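Local coordinates for Trp Repressor Binding Protein (Bacillus subtilis, PDB 1RLI) that is a putative NAD(P)H-dependent, FMN-containing oxidoreductase of the SsuE family, expected to pass electrons from a nicotinamide to flavin, at residues Ala7-Gly12 and Leu75-Pro80; Glu33-Gln38 and Asp63-Arg68. All blocks are in the same frame, centred on the assembly; numbering follows the deposited sequence.

Contact 1: residues Ala7-Gly12 and Leu75-Pro80; sequences AVINGG and LIFATP
I9 and F77 are bridge partners on neighbouring parallel strands, and their side chains run side by side on the same face of the sheet. Starting at the backbone, I9 CB lies 3.9 Å from I76 O, the same oxygen that accepts the I9 amide hydrogen. CG1 is turned anti to the carbonyl carbon (chi1 -60°), and the extended second torsion carries CD1 to the F77 ring, which it meets obliquely, 3.4 Å from CE1. A7 and L75 continue this face, the small A7 leaving room for L75 CD2, and I69 of helix 62-70 touches both I9 and L75. V8, I76 and A78 occupy the other face, beneath helix 18-27: the branched V8 and I76 reach V27, while the small A78 fits against T19.

Four parallel-sheet hydrogen bonds join the backbones. I76 N donates to A7 O and I9 N to I76 O; A78 N then donates to I9 O at 2.9 Å, and G11 N to A78 O, almost straight at 175°. At the end of the strand, N10 OD1 accepts from G12 N at 2.7 Å, an Asx turn, while N10 ND2 is held by D20. Glycine suits position 12 because P80 CD packs tightly, 3.4 Å from G12 CA, where a CB would point toward P80. Hydrocarbon on both faces and paired amides between them imply a buried centre of the flavodoxin-like sheet whose backbone polar groups satisfy one another, with polar side chains appearing at the C-terminal ends of its parallel strands, where relatives hold the flavin phosphate.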
loop_
_atom_site.group_PDB
_atom_site.type_symbol
_atom_site.label_atom_id
_atom_site.label_comp_id
_atom_site.label_asym_id
_atom_site.label_seq_id
_atom_site.Cartn_x
_atom_site.Cartn_y
_atom_site.Cartn_z
ATOM N N ALA D 7 21.082 15.033 9.066
ATOM C CA ALA D 7 21.902 14.294 8.116
ATOM C C ALA D 7 21.064 14.007 6.880
ATOM O O ALA D 7 19.875 13.710 6.994
ATOM C CB ALA D 7 22.367 12.970 8.721
ATOM N N VAL D 8 21.674 14.147 5.711
ATOM C CA VAL D 8 21.000 13.809 4.476
ATOM C C VAL D 8 21.770 12.611 3.961
ATOM O O VAL D 8 22.977 12.701 3.720
ATOM C CB VAL D 8 21.067 14.923 3.419
ATOM C CG1 VAL D 8 20.511 14.390 2.103
ATOM C CG2 VAL D 8 20.266 16.117 3.862
ATOM N N ILE D 9 21.077 11.485 3.829
ATOM C CA ILE D 9 21.684 10.246 3.340
ATOM C C ILE D 9 21.250 10.138 1.893
ATOM O O ILE D 9 20.104 9.781 1.587
ATOM C CB ILE D 9 21.171 9.047 4.146
ATOM C CG1 ILE D 9 21.552 9.245 5.620
ATOM C CG2 ILE D 9 21.757 7.753 3.599
ATOM C CD1 ILE D 9 20.861 8.316 6.537
ATOM N N ASN D 10 22.186 10.438 1.003
ATOM C CA ASN D 10 21.897 10.465 -0.419
ATOM C C ASN D 10 22.294 9.185 -1.141
ATOM O O ASN D 10 23.478 8.876 -1.250
ATOM C CB ASN D 10 22.629 11.663 -1.022
ATOM C CG ASN D 10 22.212 11.948 -2.432
ATOM O OD1 ASN D 10 21.727 11.072 -3.136
ATOM N ND2 ASN D 10 22.412 13.193 -2.866
ATOM N N GLY D 11 21.288 8.458 -1.641
ATOM C CA GLY D 11 21.535 7.221 -2.354
ATOM C C GLY D 11 21.354 7.407 -3.847
ATOM O O GLY D 11 21.158 6.447 -4.588
ATOM N N GLY D 12 21.418 8.653 -4.296
ATOM C CA GLY D 12 21.266 8.908 -5.715
ATOM C C GLY D 12 22.609 9.256 -6.316
ATOM O O GLY D 12 23.641 8.713 -5.917
ATOM N N LEU D 75 17.014 12.598 10.301
ATOM C CA LEU D 75 17.623 11.907 9.165
ATOM C C LEU D 75 16.744 12.027 7.930
ATOM O O LEU D 75 15.558 11.689 7.990
ATOM C CB LEU D 75 17.814 10.421 9.472
ATOM C CG LEU D 75 18.603 10.028 10.723
ATOM C CD1 LEU D 75 18.735 8.488 10.754
ATOM C CD2 LEU D 75 19.970 10.693 10.708
ATOM N N ILE D 76 17.328 12.483 6.819
ATOM C CA ILE D 76 16.604 12.601 5.555
ATOM C C ILE D 76 17.176 11.595 4.568
ATOM O O ILE D 76 18.341 11.668 4.193
ATOM C CB ILE D 76 16.716 14.028 4.956
ATOM C CG1 ILE D 76 16.095 15.016 5.942
ATOM C CG2 ILE D 76 15.981 14.095 3.611
ATOM C CD1 ILE D 76 16.253 16.481 5.575
ATOM N N PHE D 77 16.347 10.633 4.170
ATOM C CA PHE D 77 16.786 9.599 3.232
ATOM C C PHE D 77 16.353 10.068 1.871
ATOM O O PHE D 77 15.162 10.207 1.620
ATOM C CB PHE D 77 16.115 8.277 3.586
ATOM C CG PHE D 77 16.593 7.701 4.881
ATOM C CD1 PHE D 77 17.654 6.806 4.908
ATOM C CD2 PHE D 77 16.016 8.099 6.086
ATOM C CE1 PHE D 77 18.133 6.319 6.127
ATOM C CE2 PHE D 77 16.494 7.615 7.294
ATOM C CZ PHE D 77 17.557 6.722 7.308
ATOM N N ALA D 78 17.319 10.319 0.995
ATOM C CA ALA D 78 17.014 10.808 -0.345
ATOM C C ALA D 78 17.380 9.753 -1.366
ATOM O O ALA D 78 18.515 9.271 -1.393
ATOM C CB ALA D 78 17.786 12.101 -0.611
ATOM N N THR D 79 16.443 9.412 -2.242
ATOM C CA THR D 79 16.748 8.355 -3.206
ATOM C C THR D 79 15.993 8.409 -4.512
ATOM O O THR D 79 14.878 8.897 -4.566
ATOM C CB THR D 79 16.411 6.965 -2.607
ATOM O OG1 THR D 79 16.760 5.925 -3.536
ATOM C CG2 THR D 79 14.877 6.867 -2.339
ATOM N N PRO D 80 16.616 7.925 -5.591
ATOM C CA PRO D 80 15.897 7.920 -6.860
ATOM C C PRO D 80 15.023 6.674 -6.740
ATOM O O PRO D 80 15.308 5.787 -5.917
ATOM C CB PRO D 80 17.011 7.751 -7.900
ATOM C CG PRO D 80 18.089 7.045 -7.163
ATOM C CD PRO D 80 18.058 7.719 -5.801
#

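Contact 2: residues Glu33-Gln38 and Asp63-Arg68; sequences EHIYLQ and DSIIER
I65 is the first residue of the helical segment to reach the strand, pressing its branched side chain against I35. Its CG2 lies 3.8 Å from I35 CG2, and its CD1 extends across the side chain of L37, 4.0 Å from L37 CD2, at about a right angle. The strand and helix segments lie 10.0 Å apart at their axes, so side chains must fill the gap, and branched aliphatics do so. I66 turns away from the strand and packs on F106.

One turn beyond I65, R68 brings its long chain back over the strand. A bend at chi3 (63°) swings the guanidinium across I35, whose CG1 lies over one face, 3.7 Å from R68 CZ, so the cation's flat side rests on hydrocarbon while its rim serves polar partners. NH2 and NE both approach OE2 of E33 in a salt bridge; NE at 2.7 Å makes a weak bond, bent to 128° at the hydrogen, and the still shorter NH2 approach is doubtful in length. The carboxylate plane stands nearly upright to the guanidinium, 87° away. NH2 also donates to H34 O at 3.0 Å, from above that carbonyl plane, and NH1 gives a hydrogen to a water that also accepts from Y36 N. Arginine fits here because it can serve acid, carbonyl and water at once near the partly exposed border.

Helical residues 63-68 thus run roughly antiparallel to 33-36 along one face of the sheet, with F93 of helix 88-95 touching both I65 and L37, and strand 33-41 lying between strand 6-10 and the edge strand 55-57.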
loop_
_atom_site.group_PDB
_atom_site.type_symbol
_atom_site.label_atom_id
_atom_site.label_comp_id
_atom_site.label_asym_id
_atom_site.label_seq_id
_atom_site.Cartn_x
_atom_site.Cartn_y
_atom_site.Cartn_z
ATOM N N GLU D 33 24.786 17.261 7.860
ATOM C CA GLU D 33 25.757 16.215 7.553
ATOM C C GLU D 33 25.329 15.630 6.207
ATOM O O GLU D 33 24.254 15.041 6.101
ATOM C CB GLU D 33 25.696 15.135 8.638
ATOM C CG GLU D 33 26.883 14.214 8.677
ATOM C CD GLU D 33 28.168 14.952 8.992
ATOM O OE1 GLU D 33 28.296 15.498 10.109
ATOM O OE2 GLU D 33 29.043 14.991 8.110
ATOM N N HIS D 34 26.156 15.812 5.182
ATOM C CA HIS D 34 25.846 15.304 3.850
ATOM C C HIS D 34 26.530 13.970 3.582
ATOM O O HIS D 34 27.742 13.901 3.389
ATOM C CB HIS D 34 26.261 16.327 2.792
ATOM C CG HIS D 34 25.315 17.480 2.665
ATOM N ND1 HIS D 34 24.424 17.599 1.621
ATOM C CD2 HIS D 34 25.106 18.554 3.466
ATOM C CE1 HIS D 34 23.706 18.698 1.783
ATOM N NE2 HIS D 34 24.100 19.295 2.892
ATOM N N ILE D 35 25.739 12.908 3.579
ATOM C CA ILE D 35 26.261 11.572 3.345
ATOM C C ILE D 35 25.910 11.126 1.935
ATOM O O ILE D 35 24.765 11.267 1.477
ATOM C CB ILE D 35 25.667 10.574 4.376
ATOM C CG1 ILE D 35 26.198 10.910 5.773
ATOM C CG2 ILE D 35 26.005 9.138 3.987
ATOM C CD1 ILE D 35 25.374 10.335 6.896
ATOM N N TYR D 36 26.902 10.611 1.226
ATOM C CA TYR D 36 26.667 10.129 -0.115
ATOM C C TYR D 36 27.067 8.670 -0.102
ATOM O O TYR D 36 28.171 8.328 0.335
ATOM C CB TYR D 36 27.506 10.919 -1.113
ATOM C CG TYR D 36 27.278 12.403 -1.011
ATOM C CD1 TYR D 36 27.946 13.166 -0.046
ATOM C CD2 TYR D 36 26.394 13.053 -1.868
ATOM C CE1 TYR D 36 27.741 14.533 0.048
ATOM C CE2 TYR D 36 26.182 14.427 -1.777
ATOM C CZ TYR D 36 26.861 15.153 -0.823
ATOM O OH TYR D 36 26.684 16.514 -0.749
ATOM N N LEU D 37 26.166 7.801 -0.544
ATOM C CA LEU D 37 26.471 6.380 -0.554
ATOM C C LEU D 37 27.268 6.108 -1.824
ATOM O O LEU D 37 26.778 6.284 -2.925
ATOM C CB LEU D 37 25.175 5.564 -0.524
ATOM C CG LEU D 37 24.358 5.826 0.752
ATOM C CD1 LEU D 37 23.062 5.025 0.716
ATOM C CD2 LEU D 37 25.166 5.436 1.980
ATOM N N GLN D 38 28.508 5.681 -1.639
ATOM C CA GLN D 38 29.424 5.423 -2.739
ATOM C C GLN D 38 29.024 4.259 -3.640
ATOM O O GLN D 38 28.407 3.295 -3.191
ATOM C CB GLN D 38 30.816 5.158 -2.150
ATOM C CG GLN D 38 31.976 5.823 -2.873
ATOM C CD GLN D 38 33.299 5.636 -2.132
ATOM O OE1 GLN D 38 34.339 6.154 -2.546
ATOM N NE2 GLN D 38 33.260 4.893 -1.031
ATOM N N ASP D 63 30.990 2.084 8.497
ATOM C CA ASP D 63 31.096 2.419 9.921
ATOM C C ASP D 63 31.197 3.925 10.146
ATOM O O ASP D 63 30.619 4.440 11.098
ATOM C CB ASP D 63 32.313 1.740 10.582
ATOM C CG ASP D 63 32.188 0.227 10.628
ATOM O OD1 ASP D 63 31.044 -0.286 10.624
ATOM O OD2 ASP D 63 33.243 -0.453 10.681
ATOM N N SER D 64 31.943 4.627 9.295
ATOM C CA SER D 64 32.067 6.082 9.417
ATOM C C SER D 64 30.708 6.754 9.210
ATOM O O SER D 64 30.395 7.775 9.838
ATOM C CB SER D 64 33.058 6.626 8.384
ATOM O OG SER D 64 34.379 6.323 8.782
ATOM N N ILE D 65 29.906 6.182 8.319
ATOM C CA ILE D 65 28.584 6.734 8.042
ATOM C C ILE D 65 27.669 6.551 9.247
ATOM O O ILE D 65 26.984 7.488 9.673
ATOM C CB ILE D 65 27.983 6.088 6.784
ATOM C CG1 ILE D 65 28.801 6.549 5.574
ATOM C CG2 ILE D 65 26.483 6.475 6.627
ATOM C CD1 ILE D 65 28.418 5.911 4.242
ATOM N N ILE D 66 27.684 5.354 9.823
ATOM C CA ILE D 66 26.853 5.074 10.981
ATOM C C ILE D 66 27.240 6.021 12.110
ATOM O O ILE D 66 26.378 6.549 12.821
ATOM C CB ILE D 66 27.030 3.621 11.457
ATOM C CG1 ILE D 66 26.458 2.641 10.418
ATOM C CG2 ILE D 66 26.326 3.420 12.768
ATOM C CD1 ILE D 66 24.925 2.804 10.138
ATOM N N GLU D 67 28.547 6.225 12.284
ATOM C CA GLU D 67 29.026 7.125 13.337
ATOM C C GLU D 67 28.431 8.524 13.175
ATOM O O GLU D 67 27.979 9.143 14.143
ATOM C CB GLU D 67 30.552 7.222 13.302
ATOM C CG GLU D 67 31.261 5.982 13.810
ATOM C CD GLU D 67 31.274 5.897 15.329
ATOM O OE1 GLU D 67 30.495 6.632 15.977
ATOM O OE2 GLU D 67 32.061 5.089 15.876
ATOM N N ARG D 68 28.425 9.021 11.946
ATOM C CA ARG D 68 27.888 10.351 11.689
ATOM C C ARG D 68 26.380 10.397 11.881
ATOM O O ARG D 68 25.848 11.341 12.474
ATOM C CB ARG D 68 28.269 10.795 10.281
ATOM C CG ARG D 68 29.747 11.066 10.158
ATOM C CD ARG D 68 30.160 11.184 8.723
ATOM N NE ARG D 68 29.535 12.311 8.045
ATOM C CZ ARG D 68 29.408 12.389 6.726
ATOM N NH1 ARG D 68 29.862 11.399 5.964
ATOM N NH2 ARG D 68 28.838 13.448 6.169
HETATM O O HOH W 1 29.595 10.574 2.887
#

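Contacts 1 and 2 meet through strands 6-10 and 33-41, adjacent in one sheet, with their centres 10 Å apart. V8 N lies 2.8 Å from E33 O and N10 N 2.8 Å from I35 O, both probable hydrogen bonds, while G11 CA packs 4.1 Å from L37 CD1. Along the chain, strand 33-41 is followed by edge strand 55-57, then helix 62-70, which leads into strand 74-80 on the far side of strand 6-10. Strand segments 7-10, 33-36 and 75-80 all run toward the edge where FMN probably binds, as in flavodoxin-like relatives. A bound platinum ion lies about 5 Å from the side chain of P80, and a platinum ion about 9 Å from that of L37.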